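Local coordinates for protein synaptotagmin-1 (Arabidopsis thaliana, PDB 7ATP) that helps maintain plasma membrane integrity during freezing and osmotic stress, and is represented here by a calcium-binding, probably phospholipid-binding C2 domain, at residues K13-V18 against K131-L136; F32-L37 against S44-V49; D103-F108 against E135-P140. All coordinates share one frame; numbering follows the deposited sequence.

The three contacts illustrate how a β-sandwich is held within and between its sheets. Contacts 1 and 3 share strand 131-140 and so belong to one sheet, centres about 13 Å apart; a probable hydrogen bond from F108 N to V134 O, 2.7 Å, joins them. Contact 2 lies in the opposing sheet, its centre about 12 Å from that of contact 1, and the two meet in the interior, where V14 CG2 lies 4.0 Å from I35 CD1. In contact 2 the V49 side chain comes to about 5 Å from a bound zinc ion and about 8 Å from a bound calcium ion. Contact 3 lies away from this metal-binding end and does not touch contact 2.

Contact 1. Residues K13-V18 against K131-L136; sequences KVVRAV and KLEVEL
V14 and A17 meet V134 and L132 on the buried, closely packed face of an antiparallel strand pair. L132 has CG anti to its backbone nitrogen (chi1 176°), which carries CD1 beneath the neighbouring strand to 3.2 Å from R16 O and 4.2 Å from both V14 CG1 and A17 CB. W58, which V14 and A17 touch, and F76, which L132 and V134 touch, continue this apolar layer. The backbones follow regular antiparallel pairing at both ends, with K13 N bound to E135 O at 2.8 Å and K131 N bound to V18 O. Between them lies a classic β bulge of this C2-domain sheet: V15 and R16 together face E133, V15 N donating to E133 O at 3.0 Å while R16 O accepts from E133 N.

The other face carries charge and is partly exposed. R16 and E133 run side by side, and R16 NE forms a salt bridge to E133 OE1, 2.7 Å, although their planes stand 86° apart and the donor approaches from above the carboxylate, with a bent N-H···O angle of 142°. V15 CG1 lies above one face of the guanidinium, displaced toward its rim, and the NH2 of that group reaches a second carboxylate, that of E57. Farther along, K13 lies beside E135 in a much looser ion pair, NZ to OE1 3.8 Å.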
loop_
_atom_site.group_PDB
_atom_site.type_symbol
_atom_site.label_atom_id
_atom_site.label_comp_id
_atom_site.label_asym_id
_atom_site.label_seq_id
_atom_site.Cartn_x
_atom_site.Cartn_y
_atom_site.Cartn_z
ATOM N N LYS A 13 1.501 8.052 1.579
ATOM C CA LYS A 13 1.963 7.719 2.910
ATOM C C LYS A 13 1.269 6.430 3.327
ATOM O O LYS A 13 0.033 6.369 3.346
ATOM C CB LYS A 13 1.686 8.836 3.913
ATOM C CG LYS A 13 2.174 8.500 5.313
ATOM C CD LYS A 13 1.811 9.576 6.343
ATOM C CE LYS A 13 2.689 10.812 6.214
ATOM N NZ LYS A 13 2.074 12.050 6.826
ATOM N N VAL A 14 2.057 5.390 3.603
ATOM C CA VAL A 14 1.522 4.172 4.190
ATOM C C VAL A 14 1.533 4.400 5.690
ATOM O O VAL A 14 2.598 4.529 6.296
ATOM C CB VAL A 14 2.348 2.939 3.793
ATOM C CG1 VAL A 14 1.928 1.760 4.596
ATOM C CG2 VAL A 14 2.161 2.641 2.314
ATOM N N VAL A 15 0.353 4.473 6.291
ATOM C CA VAL A 15 0.244 4.889 7.678
ATOM C C VAL A 15 0.452 3.696 8.582
ATOM O O VAL A 15 1.477 3.585 9.267
ATOM C CB VAL A 15 -1.117 5.535 7.971
ATOM C CG1 VAL A 15 -1.221 5.857 9.455
ATOM C CG2 VAL A 15 -1.285 6.769 7.149
ATOM N N ARG A 16 -0.529 2.805 8.600
ATOM C CA ARG A 16 -0.469 1.634 9.451
ATOM C C ARG A 16 -1.337 0.553 8.843
ATOM O O ARG A 16 -2.081 0.780 7.889
ATOM C CB ARG A 16 -0.944 1.933 10.867
ATOM C CG ARG A 16 -2.459 1.848 11.025
ATOM C CD ARG A 16 -2.937 2.414 12.369
ATOM N NE ARG A 16 -3.249 3.841 12.295
ATOM C CZ ARG A 16 -2.467 4.810 12.769
ATOM N NH1 ARG A 16 -2.830 6.087 12.652
ATOM N NH2 ARG A 16 -1.321 4.503 13.361
ATOM N N ALA A 17 -1.237 -0.631 9.410
ATOM C CA ALA A 17 -2.182 -1.691 9.146
ATOM C C ALA A 17 -2.756 -2.093 10.484
ATOM O O ALA A 17 -2.119 -1.897 11.520
ATOM C CB ALA A 17 -1.529 -2.873 8.459
ATOM N N VAL A 18 -3.980 -2.609 10.472
ATOM C CA VAL A 18 -4.696 -2.920 11.703
ATOM C C VAL A 18 -5.422 -4.231 11.509
ATOM O O VAL A 18 -6.120 -4.411 10.508
ATOM C CB VAL A 18 -5.692 -1.812 12.091
ATOM C CG1 VAL A 18 -6.549 -2.265 13.242
ATOM C CG2 VAL A 18 -4.959 -0.552 12.468
ATOM N N LYS A 131 -7.034 -4.096 7.928
ATOM C CA LYS A 131 -7.191 -2.827 7.239
ATOM C C LYS A 131 -5.827 -2.201 7.010
ATOM O O LYS A 131 -4.901 -2.373 7.806
ATOM C CB LYS A 131 -8.072 -1.832 8.043
ATOM C CG LYS A 131 -9.499 -2.301 8.339
ATOM C CD LYS A 131 -10.114 -1.570 9.547
ATOM C CE LYS A 131 -11.556 -2.029 9.790
ATOM N NZ LYS A 131 -12.115 -1.584 11.100
ATOM N N LEU A 132 -5.719 -1.450 5.925
ATOM C CA LEU A 132 -4.523 -0.680 5.621
ATOM C C LEU A 132 -4.928 0.775 5.458
ATOM O O LEU A 132 -5.723 1.098 4.571
ATOM C CB LEU A 132 -3.851 -1.199 4.353
ATOM C CG LEU A 132 -2.638 -0.389 3.921
ATOM C CD1 LEU A 132 -1.562 -0.527 4.968
ATOM C CD2 LEU A 132 -2.137 -0.824 2.546
ATOM N N GLU A 133 -4.400 1.646 6.312
ATOM C CA GLU A 133 -4.663 3.079 6.219
ATOM C C GLU A 133 -3.576 3.739 5.385
ATOM O O GLU A 133 -2.388 3.547 5.644
ATOM C CB GLU A 133 -4.698 3.722 7.605
ATOM C CG GLU A 133 -5.762 3.166 8.556
ATOM C CD GLU A 133 -5.668 3.750 9.976
ATOM O OE1 GLU A 133 -4.825 4.655 10.208
ATOM O OE2 GLU A 133 -6.436 3.300 10.862
ATOM N N VAL A 134 -3.978 4.506 4.383
ATOM C CA VAL A 134 -3.026 5.237 3.562
ATOM C C VAL A 134 -3.501 6.677 3.449
ATOM O O VAL A 134 -4.670 6.980 3.680
ATOM C CB VAL A 134 -2.868 4.606 2.171
ATOM C CG1 VAL A 134 -2.200 3.246 2.277
ATOM C CG2 VAL A 134 -4.216 4.442 1.539
ATOM N N GLU A 135 -2.570 7.572 3.118
ATOM C CA GLU A 135 -2.856 8.962 2.776
ATOM C C GLU A 135 -2.278 9.257 1.408
ATOM O O GLU A 135 -1.188 8.782 1.066
ATOM C CB GLU A 135 -2.256 9.974 3.761
ATOM C CG GLU A 135 -2.979 10.127 5.082
ATOM C CD GLU A 135 -2.178 10.953 6.080
ATOM O OE1 GLU A 135 -1.542 11.949 5.658
ATOM O OE2 GLU A 135 -2.172 10.593 7.282
ATOM N N LEU A 136 -3.008 10.044 0.634
ATOM C CA LEU A 136 -2.577 10.459 -0.685
ATOM C C LEU A 136 -2.614 11.973 -0.790
ATOM O O LEU A 136 -3.499 12.627 -0.236
ATOM C CB LEU A 136 -3.464 9.869 -1.760
ATOM C CG LEU A 136 -3.027 8.508 -2.263
ATOM C CD1 LEU A 136 -3.163 7.453 -1.194
ATOM C CD2 LEU A 136 -3.898 8.171 -3.433
#

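Contact 2. Residues F32-L37 against S44-V49; sequences FVKIKL and SKKTTV
F32-L37 and S44-V49 form an antiparallel edge contact, the latter segment contributing the short outermost strand of its sheet and then running on toward the metal-binding end. The regular pairing is brief. I35 N donates to K45 O at 2.7 Å and K45 N returns a bond to I35 O, while the next pair, K34 with K46, is non-hydrogen-bonded and brings K34 CA and K46 CA close to carbonyl oxygens of the opposite segment.

Beyond K46, a side chain takes over from the backbone. T47 N still donates to V33 O, but V33 N finds its acceptor in T47 OG1, 2.9 Å away. That hydroxyl sits between the backbone nitrogen and carbonyl carbon of T47 (chi1 63°), facing V33, and its own proton goes to T48 O at 3.0 Å. T47 OG1 thus accepts and donates at once, and T48 O also receives W58 NE1. In the C2 β-sandwich this hairpin turns I35 and T47 inward, where both touch V14 of the facing sheet.

On the opposite side of the hairpin the F32 ring lies alongside the aliphatic chain of K46, CE2 to CD 4.2 Å, while V49 CG2 approaches the ring obliquely, 3.9 Å from F32 CD1. F32 CB also packs on T48 O at 3.4 Å. Toward the turn, the bent K34 chain folds over S44, placing CD 3.2 Å from S44 OG; any bond from its NZ to that hydroxyl is weak and doubtful. K45 departs toward strand 57-66, with NZ bonded to K63 O and a cation-pi contact to F64.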
loop_
_atom_site.group_PDB
_atom_site.type_symbol
_atom_site.label_atom_id
_atom_site.label_comp_id
_atom_site.label_asym_id
_atom_site.label_seq_id
_atom_site.Cartn_x
_atom_site.Cartn_y
_atom_site.Cartn_z
ATOM N N PHE A 32 5.071 -6.267 5.552
ATOM C CA PHE A 32 5.509 -5.083 4.837
ATOM C C PHE A 32 4.534 -4.900 3.694
ATOM O O PHE A 32 3.736 -5.790 3.395
ATOM C CB PHE A 32 6.951 -5.184 4.338
ATOM C CG PHE A 32 7.169 -6.277 3.309
ATOM C CD1 PHE A 32 7.318 -7.602 3.701
ATOM C CD2 PHE A 32 7.272 -5.966 1.967
ATOM C CE1 PHE A 32 7.546 -8.598 2.763
ATOM C CE2 PHE A 32 7.492 -6.958 1.019
ATOM C CZ PHE A 32 7.620 -8.280 1.419
ATOM N N VAL A 33 4.569 -3.732 3.068
ATOM C CA VAL A 33 3.591 -3.387 2.043
ATOM C C VAL A 33 4.307 -3.110 0.732
ATOM O O VAL A 33 5.314 -2.392 0.705
ATOM C CB VAL A 33 2.757 -2.160 2.450
ATOM C CG1 VAL A 33 1.662 -1.955 1.449
ATOM C CG2 VAL A 33 2.192 -2.351 3.820
ATOM N N LYS A 34 3.766 -3.644 -0.360
ATOM C CA LYS A 34 4.254 -3.340 -1.696
ATOM C C LYS A 34 3.271 -2.402 -2.364
ATOM O O LYS A 34 2.068 -2.675 -2.390
ATOM C CB LYS A 34 4.413 -4.597 -2.545
ATOM C CG LYS A 34 5.203 -4.386 -3.819
ATOM C CD LYS A 34 5.538 -5.732 -4.507
ATOM C CE LYS A 34 4.469 -6.130 -5.540
ATOM N NZ LYS A 34 5.044 -6.278 -6.918
ATOM N N ILE A 35 3.781 -1.326 -2.943
ATOM C CA ILE A 35 2.932 -0.341 -3.596
ATOM C C ILE A 35 3.344 -0.254 -5.051
ATOM O O ILE A 35 4.493 0.078 -5.353
ATOM C CB ILE A 35 3.022 1.041 -2.938
ATOM C CG1 ILE A 35 2.810 0.954 -1.431
ATOM C CG2 ILE A 35 1.985 1.954 -3.533
ATOM C CD1 ILE A 35 4.093 0.861 -0.660
ATOM N N LYS A 36 2.397 -0.512 -5.943
ATOM C CA LYS A 36 2.620 -0.431 -7.376
ATOM C C LYS A 36 1.571 0.478 -8.005
ATOM O O LYS A 36 0.382 0.387 -7.680
ATOM C CB LYS A 36 2.566 -1.821 -7.997
ATOM C CG LYS A 36 3.268 -1.973 -9.337
ATOM C CD LYS A 36 3.020 -3.375 -9.912
ATOM C CE LYS A 36 3.338 -4.471 -8.884
ATOM N NZ LYS A 36 2.981 -5.860 -9.325
ATOM N N LEU A 37 2.012 1.356 -8.898
ATOM C CA LEU A 37 1.095 2.191 -9.666
ATOM C C LEU A 37 0.772 1.507 -10.988
ATOM O O LEU A 37 1.684 1.095 -11.709
ATOM C CB LEU A 37 1.697 3.569 -9.918
ATOM C CG LEU A 37 0.826 4.514 -10.746
ATOM C CD1 LEU A 37 -0.553 4.631 -10.121
ATOM C CD2 LEU A 37 1.490 5.882 -10.884
ATOM N N SER A 44 8.259 -1.705 -8.027
ATOM C CA SER A 44 7.302 -1.356 -6.996
ATOM C C SER A 44 8.034 -0.879 -5.745
ATOM O O SER A 44 9.236 -1.105 -5.564
ATOM C CB SER A 44 6.405 -2.549 -6.686
ATOM O OG SER A 44 7.184 -3.696 -6.387
ATOM N N LYS A 45 7.306 -0.197 -4.879
ATOM C CA LYS A 45 7.881 0.248 -3.622
ATOM C C LYS A 45 7.497 -0.713 -2.502
ATOM O O LYS A 45 6.463 -1.379 -2.559
ATOM C CB LYS A 45 7.438 1.670 -3.293
ATOM C CG LYS A 45 8.336 2.772 -3.909
ATOM C CD LYS A 45 7.911 3.184 -5.305
ATOM C CE LYS A 45 8.776 4.343 -5.844
ATOM N NZ LYS A 45 8.707 5.625 -5.052
ATOM N N LYS A 46 8.360 -0.797 -1.498
ATOM C CA LYS A 46 8.130 -1.639 -0.339
ATOM C C LYS A 46 8.463 -0.866 0.926
ATOM O O LYS A 46 9.484 -0.178 1.000
ATOM C CB LYS A 46 8.984 -2.934 -0.372
ATOM C CG LYS A 46 8.721 -3.866 -1.570
ATOM C CD LYS A 46 9.864 -4.885 -1.688
ATOM C CE LYS A 46 9.739 -5.819 -2.903
ATOM N NZ LYS A 46 10.431 -7.135 -2.617
ATOM N N THR A 47 7.604 -0.990 1.925
ATOM C CA THR A 47 7.923 -0.402 3.202
ATOM C C THR A 47 8.908 -1.281 3.945
ATOM O O THR A 47 9.202 -2.425 3.556
ATOM C CB THR A 47 6.693 -0.304 4.062
ATOM O OG1 THR A 47 6.236 -1.641 4.305
ATOM C CG2 THR A 47 5.608 0.475 3.343
ATOM N N THR A 48 9.385 -0.738 5.050
ATOM C CA THR A 48 10.124 -1.539 6.009
ATOM C C THR A 48 9.295 -2.737 6.468
ATOM O O THR A 48 8.066 -2.745 6.359
ATOM C CB THR A 48 10.509 -0.659 7.165
ATOM O OG1 THR A 48 11.142 0.492 6.633
ATOM C CG2 THR A 48 11.481 -1.351 8.045
ATOM N N VAL A 49 9.992 -3.789 6.912
ATOM C CA VAL A 49 9.351 -4.943 7.537
ATOM C C VAL A 49 9.156 -4.654 9.008
ATOM O O VAL A 49 10.081 -4.202 9.687
ATOM C CB VAL A 49 10.213 -6.211 7.376
ATOM C CG1 VAL A 49 9.552 -7.374 8.158
ATOM C CG2 VAL A 49 10.357 -6.561 5.958
#

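Contact 3. Residues D103-F108 against E135-P140; sequences DEHKAF and ELLYKP
E135 reaches across to K106, A107 and H105, and its side chain can be followed atom by atom. CB packs on K106 O at 3.8 Å. CG, set anti to the carbonyl carbon of E135 (chi1 -77°), rests against A107 CB at 3.9 Å. The extended chain then brings CD to 4.1 Å from H105 CD2, and in the ring orientation modelled OE1 comes to 3.0 Å from that carbon. H105 NE2 is near OE1 too, but the angle is too poor for a hydrogen bond; ring and carboxylate planes are 72° apart. OE2 turns toward V15 of strand 8-18.

L137 CD1 lies over one face of the H105 ring, toward its rim, in a CH-pi contact, 3.7 Å from the ring centroid and 20° off the normal. Beneath these side chains K106 and L136 exchange two backbone bonds, pairing strand 106-111 as an outermost strand of its four-stranded C2 sheet. On the inner side L136 CB meets the edge of the F108 ring, and both residues touch L95 of the other sheet.

Before that strand begins, D103 N donates to Y138 O at 2.8 Å, and K139 NZ forms a salt bridge to D103 OD1, also at 2.8 Å, on the anti side and tilted out of the carboxylate plane. Directional backbone bonds therefore fix the alignment, whereas the D103-K139 salt bridge lies between exposed residues, where solvent probably weakens it.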
loop_
_atom_site.group_PDB
_atom_site.type_symbol
_atom_site.label_atom_id
_atom_site.label_comp_id
_atom_site.label_asym_id
_atom_site.label_seq_id
_atom_site.Cartn_x
_atom_site.Cartn_y
_atom_site.Cartn_z
ATOM N N ASP A 103 -3.521 19.026 -4.031
ATOM C CA ASP A 103 -3.196 19.865 -2.877
ATOM C C ASP A 103 -4.124 19.624 -1.688
ATOM O O ASP A 103 -4.442 20.556 -0.950
ATOM C CB ASP A 103 -3.204 21.350 -3.254
ATOM C CG ASP A 103 -2.429 21.630 -4.521
ATOM O OD1 ASP A 103 -1.295 21.128 -4.648
ATOM O OD2 ASP A 103 -2.965 22.338 -5.400
ATOM N N GLU A 104 -4.558 18.383 -1.470
ATOM C CA GLU A 104 -5.405 18.072 -0.325
ATOM C C GLU A 104 -4.980 16.744 0.285
ATOM O O GLU A 104 -4.835 15.744 -0.423
ATOM C CB GLU A 104 -6.884 18.030 -0.724
ATOM C CG GLU A 104 -7.834 18.671 0.297
ATOM C CD GLU A 104 -8.073 17.799 1.523
ATOM O OE1 GLU A 104 -8.030 18.324 2.661
ATOM O OE2 GLU A 104 -8.308 16.586 1.341
ATOM N N HIS A 105 -4.790 16.750 1.602
ATOM C CA HIS A 105 -4.306 15.602 2.366
ATOM C C HIS A 105 -5.488 14.671 2.609
ATOM O O HIS A 105 -6.295 14.901 3.513
ATOM C CB HIS A 105 -3.697 16.078 3.681
ATOM C CG HIS A 105 -2.282 15.647 3.900
ATOM N ND1 HIS A 105 -1.251 16.545 4.075
ATOM C CD2 HIS A 105 -1.732 14.415 4.015
ATOM C CE1 HIS A 105 -0.124 15.885 4.271
ATOM N NE2 HIS A 105 -0.388 14.591 4.239
ATOM N N LYS A 106 -5.597 13.614 1.808
ATOM C CA LYS A 106 -6.746 12.715 1.845
ATOM C C LYS A 106 -6.331 11.341 2.353
ATOM O O LYS A 106 -5.426 10.713 1.796
ATOM C CB LYS A 106 -7.390 12.589 0.461
ATOM C CG LYS A 106 -8.845 12.111 0.485
ATOM C CD LYS A 106 -9.533 12.349 -0.856
ATOM C CE LYS A 106 -11.044 12.383 -0.705
ATOM N NZ LYS A 106 -11.563 11.153 -0.057
ATOM N N ALA A 107 -7.007 10.870 3.390
ATOM C CA ALA A 107 -6.724 9.562 3.954
ATOM C C ALA A 107 -7.669 8.523 3.380
ATOM O O ALA A 107 -8.703 8.837 2.796
ATOM C CB ALA A 107 -6.849 9.596 5.475
ATOM N N PHE A 108 -7.302 7.261 3.555
ATOM C CA PHE A 108 -8.174 6.176 3.140
ATOM C C PHE A 108 -7.939 4.994 4.062
ATOM O O PHE A 108 -6.900 4.887 4.718
ATOM C CB PHE A 108 -7.928 5.746 1.689
ATOM C CG PHE A 108 -8.143 6.832 0.682
ATOM C CD1 PHE A 108 -9.377 7.002 0.088
ATOM C CD2 PHE A 108 -7.101 7.665 0.315
ATOM C CE1 PHE A 108 -9.575 7.991 -0.841
ATOM C CE2 PHE A 108 -7.287 8.649 -0.607
ATOM C CZ PHE A 108 -8.532 8.821 -1.191
ATOM N N GLU A 135 -2.570 7.572 3.118
ATOM C CA GLU A 135 -2.856 8.962 2.776
ATOM C C GLU A 135 -2.278 9.257 1.408
ATOM O O GLU A 135 -1.188 8.782 1.066
ATOM C CB GLU A 135 -2.256 9.974 3.761
ATOM C CG GLU A 135 -2.979 10.127 5.082
ATOM C CD GLU A 135 -2.178 10.953 6.080
ATOM O OE1 GLU A 135 -1.542 11.949 5.658
ATOM O OE2 GLU A 135 -2.172 10.593 7.282
ATOM N N LEU A 136 -3.008 10.044 0.634
ATOM C CA LEU A 136 -2.577 10.459 -0.685
ATOM C C LEU A 136 -2.614 11.973 -0.790
ATOM O O LEU A 136 -3.499 12.627 -0.236
ATOM C CB LEU A 136 -3.464 9.869 -1.760
ATOM C CG LEU A 136 -3.027 8.508 -2.263
ATOM C CD1 LEU A 136 -3.163 7.453 -1.194
ATOM C CD2 LEU A 136 -3.898 8.171 -3.433
ATOM N N LEU A 137 -1.644 12.518 -1.519
ATOM C CA LEU A 137 -1.608 13.946 -1.817
ATOM C C LEU A 137 -1.121 14.080 -3.251
ATOM O O LEU A 137 0.007 13.684 -3.565
ATOM C CB LEU A 137 -0.700 14.686 -0.839
ATOM C CG LEU A 137 -0.709 16.206 -0.790
ATOM C CD1 LEU A 137 -0.514 16.671 0.650
ATOM C CD2 LEU A 137 0.396 16.736 -1.679
ATOM N N TYR A 138 -1.985 14.591 -4.120
ATOM C CA TYR A 138 -1.674 14.770 -5.530
ATOM C C TYR A 138 -1.213 16.193 -5.780
ATOM O O TYR A 138 -1.790 17.144 -5.253
ATOM C CB TYR A 138 -2.880 14.477 -6.417
ATOM C CG TYR A 138 -2.560 14.606 -7.885
ATOM C CD1 TYR A 138 -1.389 14.074 -8.400
ATOM C CD2 TYR A 138 -3.426 15.252 -8.757
ATOM C CE1 TYR A 138 -1.078 14.177 -9.735
ATOM C CE2 TYR A 138 -3.125 15.364 -10.103
ATOM C CZ TYR A 138 -1.946 14.822 -10.588
ATOM O OH TYR A 138 -1.626 14.924 -11.927
ATOM N N LYS A 139 -0.180 16.327 -6.593
ATOM C CA LYS A 139 0.341 17.632 -6.956
ATOM C C LYS A 139 0.733 17.636 -8.430
ATOM O O LYS A 139 1.682 16.951 -8.828
ATOM C CB LYS A 139 1.519 18.007 -6.054
ATOM C CG LYS A 139 1.094 18.707 -4.761
ATOM C CD LYS A 139 2.288 19.193 -3.941
ATOM C CE LYS A 139 2.128 20.665 -3.552
ATOM N NZ LYS A 139 0.864 20.937 -2.805
ATOM N N PRO A 140 0.001 18.375 -9.281
ATOM C CA PRO A 140 0.372 18.461 -10.699
ATOM C C PRO A 140 1.305 19.629 -10.975
ATOM O O PRO A 140 1.623 20.403 -10.067
ATOM C CB PRO A 140 -0.978 18.635 -11.392
ATOM C CG PRO A 140 -1.794 19.388 -10.381
ATOM C CD PRO A 140 -1.302 18.997 -9.008
#